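Hypothetical protein (PDB 2HIY) is of unknown function but belongs to the DUF1697 family of conserved bacterial proteins and is built from two four-stranded antiparallel sheets with flanking helices. Local coordinates at residues I118-S123 / V160-H165; W140-E145 / S149-H154; Q29-L34 / E64-V69; A25-E30 / G46-T51. All blocks are in the same frame, centred on the assembly; numbering follows the deposited sequence.

Contact 1 of 4, residues I118-S123 / V160-H165; sequences IATVES and VPFYRH
Apolar packing joins Thr-120 and Val-121 of the helix to Val-160 and Phe-162 of the loop. Phe-162 takes the larger share on its side. The CZ corner of its ring meets Val-121 CG2 at 3.6 Å. The methyl stands neither squarely over the face nor at the edge, and the two side chains run at about a right angle. The methyl of Thr-120 comes to the ring edge, near its plane, with CG2 3.8 Å from Phe-162 CE2. The same methyl touches Val-160 CG1, also at 3.8 Å. Phe-162 CG stands between its own backbone N and carbonyl carbon (chi1 70°). This turns the ring back over Val-160, whose CG2 lies 3.4 Å above the ring plane, over its centre.

None of the polar bonds joins the two segments. Thr-120 OG1 bonds to Gln-116 O, one helical turn earlier, while its methyl faces the loop. Ser-123 OG donates to Thr-120 O at 2.6 Å. Val-160 O receives a weak bond from Tyr-163 N at 3.3 Å, across a type I beta turn. It also accepts from Asn-33 ND2 of a second subunit.

Behind the contact, Val-121 packs on Leu-131 and Phe-133. The helix is the first of a beta-alpha-beta-beta-alpha-beta unit with strand order 2-3-1-4. That is the ferredoxin-like topology, and the loop leads into its last strand.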
# COMPACT_ATOMS: atom_id res chain seq x y z
N ILE D 118 9.22 21.70 24.00
CA ILE D 118 10.62 22.08 23.87
C ILE D 118 11.52 21.11 24.64
O ILE D 118 12.54 20.66 24.15
CB ILE D 118 10.80 23.53 24.38
CG1 ILE D 118 10.11 24.52 23.42
CG2 ILE D 118 12.27 23.87 24.51
CD1 ILE D 118 10.06 25.98 23.96
N ALA D 119 11.10 20.77 25.87
CA ALA D 119 11.96 19.88 26.66
C ALA D 119 12.09 18.52 26.01
O ALA D 119 13.17 17.95 25.92
CB ALA D 119 11.41 19.73 28.11
N THR D 120 10.98 18.00 25.50
CA THR D 120 11.00 16.70 24.82
C THR D 120 11.87 16.76 23.56
O THR D 120 12.73 15.90 23.38
CB THR D 120 9.59 16.29 24.48
OG1 THR D 120 8.87 16.10 25.71
CG2 THR D 120 9.57 14.97 23.68
N VAL D 121 11.67 17.79 22.74
CA VAL D 121 12.47 17.88 21.52
C VAL D 121 13.96 18.03 21.85
O VAL D 121 14.80 17.39 21.23
CB VAL D 121 11.98 19.00 20.62
CG1 VAL D 121 12.92 19.19 19.46
CG2 VAL D 121 10.59 18.66 20.07
N GLU D 122 14.26 18.83 22.87
CA GLU D 122 15.66 19.04 23.23
C GLU D 122 16.30 17.77 23.74
O GLU D 122 17.55 17.68 23.71
CB GLU D 122 15.76 20.11 24.34
CG GLU D 122 15.65 21.53 23.81
CD GLU D 122 15.62 22.58 24.93
OE1 GLU D 122 15.31 22.24 26.11
OE2 GLU D 122 15.85 23.76 24.61
N SER D 123 15.52 16.82 24.24
CA SER D 123 16.04 15.53 24.73
C SER D 123 16.47 14.59 23.61
O SER D 123 17.15 13.59 23.85
CB SER D 123 15.03 14.80 25.63
OG SER D 123 14.00 14.16 24.87
N VAL D 160 6.69 10.53 20.51
CA VAL D 160 6.48 11.64 21.47
C VAL D 160 5.00 11.83 21.80
O VAL D 160 4.13 11.65 20.94
CB VAL D 160 7.09 12.99 20.96
CG1 VAL D 160 8.63 12.86 20.72
CG2 VAL D 160 6.34 13.53 19.74
N PRO D 161 4.69 12.18 23.05
CA PRO D 161 3.32 12.41 23.45
C PRO D 161 2.65 13.58 22.71
O PRO D 161 1.44 13.58 22.59
CB PRO D 161 3.43 12.68 24.96
CG PRO D 161 4.70 12.06 25.36
CD PRO D 161 5.61 12.22 24.20
N PHE D 162 3.44 14.52 22.20
CA PHE D 162 2.85 15.70 21.59
C PHE D 162 2.46 15.52 20.13
O PHE D 162 1.92 16.43 19.52
CB PHE D 162 3.77 16.94 21.81
CG PHE D 162 5.07 16.93 21.01
CD1 PHE D 162 5.09 17.22 19.65
CD2 PHE D 162 6.31 16.70 21.66
CE1 PHE D 162 6.29 17.20 18.93
CE2 PHE D 162 7.49 16.70 20.95
CZ PHE D 162 7.50 16.97 19.58
N TYR D 163 2.75 14.36 19.55
CA TYR D 163 2.58 14.20 18.13
C TYR D 163 1.20 14.57 17.58
O TYR D 163 1.12 15.24 16.53
CB TYR D 163 2.91 12.76 17.75
CG TYR D 163 2.91 12.52 16.27
CD1 TYR D 163 3.99 12.93 15.50
CD2 TYR D 163 1.81 11.92 15.62
CE1 TYR D 163 4.01 12.74 14.13
CE2 TYR D 163 1.84 11.71 14.22
CZ TYR D 163 2.96 12.14 13.51
OH TYR D 163 3.02 11.96 12.13
N ARG D 164 0.15 14.13 18.26
CA ARG D 164 -1.21 14.40 17.77
C ARG D 164 -1.66 15.81 18.12
O ARG D 164 -2.81 16.19 17.83
CB ARG D 164 -2.19 13.37 18.31
CG ARG D 164 -1.97 11.97 17.72
CD ARG D 164 -2.84 10.88 18.39
NE ARG D 164 -4.20 11.32 18.67
CZ ARG D 164 -5.22 11.22 17.82
NH1 ARG D 164 -5.05 10.67 16.62
NH2 ARG D 164 -6.42 11.68 18.19
N HIS D 165 -0.77 16.60 18.73
CA HIS D 165 -1.07 17.96 19.19
C HIS D 165 -0.18 18.98 18.52
O HIS D 165 0.01 20.09 19.04
CB HIS D 165 -1.01 18.03 20.70
CG HIS D 165 -2.01 17.12 21.32
ND1 HIS D 165 -1.71 15.84 21.71
CD2 HIS D 165 -3.33 17.30 21.51
CE1 HIS D 165 -2.82 15.26 22.16
NE2 HIS D 165 -3.81 16.13 22.06

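Contact 2 of 4, residues W140-E145 / S149-H154; sequences WGKFSE and SKTAYH
Lys-142 reaches the Tyr-153 ring because its chain bends twice, at chi2 (70°) and chi3 (58°). The bends fold the amine back along its own strand, over the tyrosine. The first torsion of Tyr-153 sets CG opposite the backbone N, and one ring edge then meets the indole of Trp-140.

Lys-142 NZ sits 3.3 Å from the centroid of the Tyr-153 ring, almost straight above it, in a cation-pi contact. Lys-142 CE rests over the same face. NZ also donates to Trp-140 O at 2.9 Å, from above the carbonyl plane, and forms a salt bridge with Asp-104.

Tyr-153 and Trp-140 form a T-shaped pair. The edge of the tyrosine points to the face of the five-membered ring, with centroids 4.9 Å apart and planes at 74°. Tyr-153 CD1 is 3.5 Å from Trp-140 CD2. Glu-129 accepts from Trp-140 NE1 and from the backbone N of Ala-152 and Tyr-153, so it ties the indole to the first turn of the helix.

Thr-151 is the N-cap. Its OG1 accepts from His-154 N at 3.2 Å, and the same hydroxyl is hydrogen-bonded to Tyr-148 O. Its CG2 packs 3.9 Å from Lys-142 CG. At the far end, one water donates to Glu-145 O at 2.8 Å and accepts from Ser-149 N at 2.9 Å.

The ammonium group thus faces an aromatic ring, a carbonyl oxygen and a carboxylate. These partners probably stabilise its charge within a buried setting and fix the direction of the amine.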
# COMPACT_ATOMS: atom_id res chain seq x y z
N TRP D 140 12.08 22.68 11.16
CA TRP D 140 12.91 21.48 11.29
C TRP D 140 13.33 21.02 9.92
O TRP D 140 12.50 20.60 9.08
CB TRP D 140 12.14 20.40 12.04
CG TRP D 140 12.92 19.30 12.64
CD1 TRP D 140 14.12 18.75 12.24
CD2 TRP D 140 12.54 18.59 13.82
NE1 TRP D 140 14.51 17.73 13.10
CE2 TRP D 140 13.54 17.62 14.08
CE3 TRP D 140 11.43 18.67 14.69
CZ2 TRP D 140 13.47 16.73 15.18
CZ3 TRP D 140 11.36 17.80 15.78
CH2 TRP D 140 12.38 16.85 16.01
N GLY D 141 14.63 21.15 9.65
CA GLY D 141 15.20 20.85 8.33
C GLY D 141 16.01 19.58 8.42
O GLY D 141 16.71 19.35 9.42
N LYS D 142 15.91 18.77 7.39
CA LYS D 142 16.72 17.57 7.27
C LYS D 142 17.55 17.70 5.99
O LYS D 142 17.02 17.94 4.91
CB LYS D 142 15.81 16.31 7.23
CG LYS D 142 15.15 15.91 8.57
CD LYS D 142 14.06 16.84 9.09
CE LYS D 142 12.91 17.02 8.14
NZ LYS D 142 11.79 17.76 8.83
N PHE D 143 18.86 17.54 6.11
CA PHE D 143 19.74 17.96 5.01
C PHE D 143 19.71 17.07 3.81
O PHE D 143 19.84 17.58 2.69
CB PHE D 143 21.17 18.14 5.50
CG PHE D 143 21.33 19.30 6.41
CD1 PHE D 143 21.32 20.59 5.90
CD2 PHE D 143 21.48 19.14 7.78
CE1 PHE D 143 21.45 21.70 6.74
CE2 PHE D 143 21.61 20.25 8.65
CZ PHE D 143 21.59 21.53 8.11
N SER D 144 19.54 15.76 4.00
CA SER D 144 19.76 14.85 2.87
C SER D 144 18.86 13.65 2.88
O SER D 144 18.63 13.04 3.92
CB SER D 144 21.22 14.39 2.90
OG SER D 144 21.45 13.43 1.87
N GLU D 145 18.41 13.24 1.69
CA GLU D 145 17.68 11.98 1.60
C GLU D 145 18.52 10.79 2.04
O GLU D 145 17.97 9.83 2.61
CB GLU D 145 17.18 11.76 0.16
CG GLU D 145 16.11 12.78 -0.30
CD GLU D 145 14.74 12.63 0.38
OE1 GLU D 145 14.46 11.57 0.95
OE2 GLU D 145 13.94 13.59 0.33
N SER D 149 16.80 8.72 7.14
CA SER D 149 16.28 7.66 8.01
C SER D 149 17.03 7.57 9.35
O SER D 149 16.54 6.91 10.26
CB SER D 149 16.35 6.29 7.31
OG SER D 149 17.67 5.86 7.15
N LYS D 150 18.15 8.27 9.48
CA LYS D 150 18.88 8.33 10.75
C LYS D 150 18.58 9.59 11.55
O LYS D 150 19.12 9.75 12.64
CB LYS D 150 20.39 8.24 10.50
CG LYS D 150 20.86 6.88 9.93
CD LYS D 150 22.34 6.99 9.46
CE LYS D 150 22.84 5.74 8.75
NZ LYS D 150 23.30 4.71 9.72
N THR D 151 17.71 10.46 11.05
CA THR D 151 17.42 11.67 11.78
C THR D 151 16.48 11.42 12.98
O THR D 151 15.68 10.46 12.98
CB THR D 151 16.76 12.77 10.89
OG1 THR D 151 15.50 12.31 10.36
CG2 THR D 151 17.71 13.21 9.77
N ALA D 152 16.57 12.28 13.98
CA ALA D 152 15.62 12.24 15.09
C ALA D 152 14.22 12.51 14.60
O ALA D 152 13.25 11.94 15.12
CB ALA D 152 16.03 13.26 16.13
N TYR D 153 14.06 13.41 13.62
CA TYR D 153 12.75 13.67 13.06
C TYR D 153 12.08 12.37 12.61
O TYR D 153 10.92 12.09 12.98
CB TYR D 153 12.88 14.64 11.87
CG TYR D 153 11.56 15.10 11.31
CD1 TYR D 153 10.93 16.20 11.86
CD2 TYR D 153 10.96 14.45 10.23
CE1 TYR D 153 9.68 16.64 11.38
CE2 TYR D 153 9.71 14.87 9.74
CZ TYR D 153 9.10 15.97 10.31
OH TYR D 153 7.88 16.37 9.79
N HIS D 154 12.80 11.59 11.83
CA HIS D 154 12.25 10.33 11.35
C HIS D 154 12.11 9.29 12.44
O HIS D 154 11.05 8.61 12.53
CB HIS D 154 13.15 9.77 10.25
CG HIS D 154 12.73 8.42 9.80
ND1 HIS D 154 11.53 8.22 9.13
CD2 HIS D 154 13.30 7.21 9.96
CE1 HIS D 154 11.40 6.92 8.89
NE2 HIS D 154 12.47 6.29 9.37
O HOH W 1 17.54 7.82 4.51

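Contact 3 of 4, residues Q29-L34 / E64-V69; sequences QELTNL and ETFFAV
Glu-30 OE1 lies in plane at the edge of the Phe-66 ring, 3.8 Å from Phe-66 CZ, and is hydrogen-bonded to Tyr-71 OH. The bond to the phenol is consistent with the carboxylate being held beside the ring. Nearer the backbone, Glu-30 CB touches Phe-66 CZ, also at 3.8 Å.

Phe-66 is the centre of the contact. Its CG is anti to the backbone N (chi1 172°), and the ring projects from helix 56-70 onto helix 24-34. Leu-31 CD2 sits over one face, 4.1 Å from the ring centroid and offset toward the rim, as a CH-pi contact. Leu-34 CD2 meets the base of the side chain, 4.0 Å from Phe-66 CB. Three residues of one helix thus meet a single phenylalanine of the other. His-70 adds a ring stacked on Phe-66.

The backbone of Leu-34 is tied in as well, because its O accepts from Lys-62 NZ.

The local helix axes pass 11.9 Å apart with their directions 136° apart, closer to antiparallel than parallel. These are the two long helices of the N-terminal half. Helix 24-34 also packs on strand 47-52, which comes just before helix 56-70 in the chain.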
# COMPACT_ATOMS: atom_id res chain seq x y z
N GLN D 29 -19.12 25.84 4.37
CA GLN D 29 -20.51 26.24 4.63
C GLN D 29 -20.83 26.20 6.13
O GLN D 29 -21.47 27.11 6.67
CB GLN D 29 -21.51 25.36 3.84
CG GLN D 29 -22.99 25.54 4.24
CD GLN D 29 -23.58 26.82 3.72
OE1 GLN D 29 -24.05 26.88 2.58
NE2 GLN D 29 -23.58 27.87 4.55
N GLU D 30 -20.42 25.12 6.79
CA GLU D 30 -20.67 24.98 8.22
C GLU D 30 -19.99 26.07 9.06
O GLU D 30 -20.60 26.63 9.98
CB GLU D 30 -20.19 23.61 8.66
CG GLU D 30 -21.06 22.49 8.11
CD GLU D 30 -20.37 21.15 7.96
OE1 GLU D 30 -19.18 20.99 8.34
OE2 GLU D 30 -21.05 20.25 7.41
N LEU D 31 -18.74 26.40 8.72
CA LEU D 31 -18.06 27.48 9.45
C LEU D 31 -18.67 28.84 9.15
O LEU D 31 -18.68 29.73 10.00
CB LEU D 31 -16.56 27.49 9.13
CG LEU D 31 -15.82 26.25 9.63
CD1 LEU D 31 -14.35 26.32 9.18
CD2 LEU D 31 -15.92 26.11 11.16
N THR D 32 -19.21 29.02 7.96
CA THR D 32 -19.93 30.25 7.61
C THR D 32 -21.18 30.33 8.48
O THR D 32 -21.49 31.39 9.06
CB THR D 32 -20.26 30.30 6.09
OG1 THR D 32 -19.05 30.25 5.34
CG2 THR D 32 -20.97 31.60 5.72
N ASN D 33 -21.90 29.22 8.60
CA ASN D 33 -23.08 29.20 9.48
C ASN D 33 -22.71 29.45 10.94
O ASN D 33 -23.51 30.05 11.69
CB ASN D 33 -23.78 27.85 9.35
CG ASN D 33 -24.49 27.70 8.02
OD1 ASN D 33 -24.71 28.67 7.30
ND2 ASN D 33 -24.88 26.45 7.70
N LEU D 34 -21.54 28.99 11.35
CA LEU D 34 -21.01 29.21 12.71
C LEU D 34 -20.74 30.69 12.96
O LEU D 34 -20.61 31.11 14.13
CB LEU D 34 -19.76 28.36 12.94
CG LEU D 34 -19.13 28.27 14.34
CD1 LEU D 34 -20.08 27.60 15.35
CD2 LEU D 34 -17.81 27.55 14.27
N GLU D 64 -13.74 24.51 19.21
CA GLU D 64 -13.70 23.28 20.00
C GLU D 64 -15.08 22.65 20.09
O GLU D 64 -15.24 21.44 19.89
CB GLU D 64 -13.14 23.55 21.39
CG GLU D 64 -11.65 23.75 21.38
CD GLU D 64 -11.08 24.25 22.69
OE1 GLU D 64 -11.85 24.73 23.55
OE2 GLU D 64 -9.82 24.19 22.82
N THR D 65 -16.10 23.45 20.39
CA THR D 65 -17.46 22.93 20.47
C THR D 65 -17.93 22.44 19.11
O THR D 65 -18.56 21.38 18.99
CB THR D 65 -18.40 24.01 21.02
OG1 THR D 65 -17.95 24.35 22.35
CG2 THR D 65 -19.86 23.54 21.06
N PHE D 66 -17.60 23.19 18.06
CA PHE D 66 -17.98 22.79 16.70
C PHE D 66 -17.40 21.43 16.30
O PHE D 66 -18.12 20.54 15.83
CB PHE D 66 -17.56 23.86 15.69
CG PHE D 66 -17.74 23.44 14.28
CD1 PHE D 66 -19.00 23.49 13.71
CD2 PHE D 66 -16.68 22.96 13.54
CE1 PHE D 66 -19.19 23.06 12.38
CE2 PHE D 66 -16.87 22.56 12.22
CZ PHE D 66 -18.13 22.61 11.65
N PHE D 67 -16.09 21.25 16.49
CA PHE D 67 -15.49 19.98 16.11
C PHE D 67 -16.00 18.82 16.96
O PHE D 67 -16.20 17.72 16.44
CB PHE D 67 -13.97 20.05 16.20
CG PHE D 67 -13.34 20.95 15.15
CD1 PHE D 67 -13.67 20.82 13.81
CD2 PHE D 67 -12.40 21.90 15.52
CE1 PHE D 67 -13.07 21.64 12.84
CE2 PHE D 67 -11.81 22.72 14.56
CZ PHE D 67 -12.14 22.59 13.24
N ALA D 68 -16.18 19.07 18.26
CA ALA D 68 -16.65 17.97 19.14
C ALA D 68 -17.97 17.40 18.64
O ALA D 68 -18.21 16.20 18.80
CB ALA D 68 -16.75 18.43 20.59
N VAL D 69 -18.81 18.23 18.04
CA VAL D 69 -20.12 17.78 17.57
C VAL D 69 -20.03 17.24 16.16
O VAL D 69 -20.59 16.18 15.85
CB VAL D 69 -21.15 18.92 17.60
CG1 VAL D 69 -22.48 18.47 16.95
CG2 VAL D 69 -21.38 19.39 19.02

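Contact 4 of 4, residues A25-E30 / G46-T51; sequences AELRQE and GNIFFT
Leu-27 and Ile-48 make the main apolar contact between helix and strand. Leu-27 CD2 lies 3.7 Å from Ile-48 CD1 and 3.8 Å from Ile-48 CG1. The leucine has CG anti to the backbone N (chi1 -176°), which directs a methyl at the strand. Chi2 of Ile-48 is -82°, so CD1 is bent rather than extended as it meets that methyl. Arg-28 adds only its aliphatic part, with CG 4.4 Å from Ile-48 CD1. Val-39 of the adjacent strand touches both Arg-28 and Ile-48.

The polar end of Arg-28 goes elsewhere. NH1 bonds to Ser-41 OG and makes a salt bridge with Glu-61 of a third subunit. Ala-25 CA lies 3.6 Å above the plane of the guanidinium group, toward its rim.

Just before the strand, Gly-46 O accepts from Arg-169, as does Asn-47 OD1 at the strand's start.

Side chains alternate along the strand. Ile-48 faces helix 24-34, whereas Phe-49 packs on helix 171-182. The sheet has strand order 2-3-1-4 in a beta-alpha-beta-beta-alpha-beta unit. Here the first helix packs on the third strand, as in a ferredoxin-like fold.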
# COMPACT_ATOMS: atom_id res chain seq x y z
N ALA D 25 -16.03 21.81 0.89
CA ALA D 25 -17.18 22.67 0.66
C ALA D 25 -18.17 22.63 1.82
O ALA D 25 -18.82 23.65 2.14
CB ALA D 25 -17.87 22.32 -0.65
N GLU D 26 -18.36 21.46 2.42
CA GLU D 26 -19.26 21.33 3.57
C GLU D 26 -18.71 22.09 4.77
O GLU D 26 -19.44 22.84 5.42
CB GLU D 26 -19.50 19.87 3.93
CG GLU D 26 -20.30 19.15 2.86
CD GLU D 26 -20.46 17.66 3.07
OE1 GLU D 26 -20.00 17.11 4.10
OE2 GLU D 26 -21.03 17.02 2.16
N LEU D 27 -17.43 21.88 5.07
CA LEU D 27 -16.81 22.59 6.17
C LEU D 27 -16.90 24.12 5.97
O LEU D 27 -17.19 24.85 6.93
CB LEU D 27 -15.35 22.15 6.33
CG LEU D 27 -14.63 22.76 7.53
CD1 LEU D 27 -15.32 22.40 8.84
CD2 LEU D 27 -13.17 22.34 7.57
N ARG D 28 -16.60 24.63 4.78
CA ARG D 28 -16.70 26.06 4.53
C ARG D 28 -18.11 26.56 4.82
O ARG D 28 -18.26 27.60 5.47
CB ARG D 28 -16.24 26.43 3.10
CG ARG D 28 -14.80 26.07 2.83
CD ARG D 28 -14.30 26.77 1.55
NE ARG D 28 -15.11 26.41 0.39
CZ ARG D 28 -14.84 25.43 -0.48
NH1 ARG D 28 -13.75 24.67 -0.34
NH2 ARG D 28 -15.67 25.20 -1.48
N GLN D 29 -19.12 25.84 4.37
CA GLN D 29 -20.51 26.24 4.63
C GLN D 29 -20.83 26.20 6.13
O GLN D 29 -21.47 27.11 6.67
CB GLN D 29 -21.51 25.36 3.84
CG GLN D 29 -22.99 25.54 4.24
CD GLN D 29 -23.58 26.82 3.72
OE1 GLN D 29 -24.05 26.88 2.58
NE2 GLN D 29 -23.58 27.87 4.55
N GLU D 30 -20.42 25.12 6.79
CA GLU D 30 -20.67 24.98 8.22
C GLU D 30 -19.99 26.07 9.06
O GLU D 30 -20.60 26.63 9.98
CB GLU D 30 -20.19 23.61 8.66
CG GLU D 30 -21.06 22.49 8.11
CD GLU D 30 -20.37 21.15 7.96
OE1 GLU D 30 -19.18 20.99 8.34
OE2 GLU D 30 -21.05 20.25 7.41
N GLY D 46 -6.59 20.09 5.54
CA GLY D 46 -7.11 20.82 6.69
C GLY D 46 -6.42 22.16 6.88
O GLY D 46 -5.77 22.40 7.91
N ASN D 47 -6.60 23.06 5.91
CA ASN D 47 -6.02 24.40 5.93
C ASN D 47 -7.15 25.33 5.59
O ASN D 47 -7.55 25.42 4.41
CB ASN D 47 -4.91 24.53 4.87
CG ASN D 47 -3.86 23.46 5.02
OD1 ASN D 47 -3.12 23.47 6.01
ND2 ASN D 47 -3.81 22.52 4.09
N ILE D 48 -7.70 25.97 6.62
CA ILE D 48 -8.87 26.84 6.51
C ILE D 48 -8.48 28.25 6.86
O ILE D 48 -7.67 28.48 7.76
CB ILE D 48 -10.00 26.35 7.48
CG1 ILE D 48 -10.59 25.05 6.95
CG2 ILE D 48 -11.12 27.40 7.62
CD1 ILE D 48 -11.66 25.26 5.84
N PHE D 49 -9.06 29.22 6.15
CA PHE D 49 -8.82 30.61 6.41
C PHE D 49 -10.15 31.31 6.56
O PHE D 49 -11.10 31.01 5.82
CB PHE D 49 -7.98 31.23 5.27
CG PHE D 49 -6.75 30.45 5.00
CD1 PHE D 49 -5.55 30.74 5.68
CD2 PHE D 49 -6.80 29.32 4.20
CE1 PHE D 49 -4.42 29.94 5.49
CE2 PHE D 49 -5.68 28.51 4.01
CZ PHE D 49 -4.48 28.82 4.68
N PHE D 50 -10.21 32.22 7.51
CA PHE D 50 -11.45 32.95 7.74
C PHE D 50 -11.15 34.29 8.37
O PHE D 50 -10.04 34.51 8.88
CB PHE D 50 -12.42 32.13 8.60
CG PHE D 50 -11.97 31.94 10.02
CD1 PHE D 50 -12.29 32.88 11.02
CD2 PHE D 50 -11.26 30.80 10.38
CE1 PHE D 50 -11.86 32.71 12.35
CE2 PHE D 50 -10.83 30.63 11.69
CZ PHE D 50 -11.14 31.57 12.69
N THR D 51 -12.14 35.17 8.38
CA THR D 51 -12.01 36.46 8.99
C THR D 51 -13.01 36.56 10.12
O THR D 51 -14.14 36.07 10.02
CB THR D 51 -12.24 37.56 7.94
OG1 THR D 51 -11.28 37.39 6.90
CG2 THR D 51 -12.08 38.97 8.54

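Overall arrangement
The contacts fall into two pairs, one in each half. Contacts 3 and 4 share helix 24-34 and have centres about 9 Å apart. They touch through Phe-66 CE2 and Leu-27 CD1 at 3.7 Å, so one apolar layer runs through both. Contacts 1 and 2 have centres about 16 Å apart and touch where Val-121 packs on Trp-140. In sequence, contact 2 falls between the segments of contact 1. Contacts 2 and 3 are about 37 Å apart between centres. The function is unknown, and no active site can be assigned. A glycerol, probably from crystallisation, lies about 4 Å from the Tyr-153 side chain. A magnesium ion is about 13 Å from that of Lys-142.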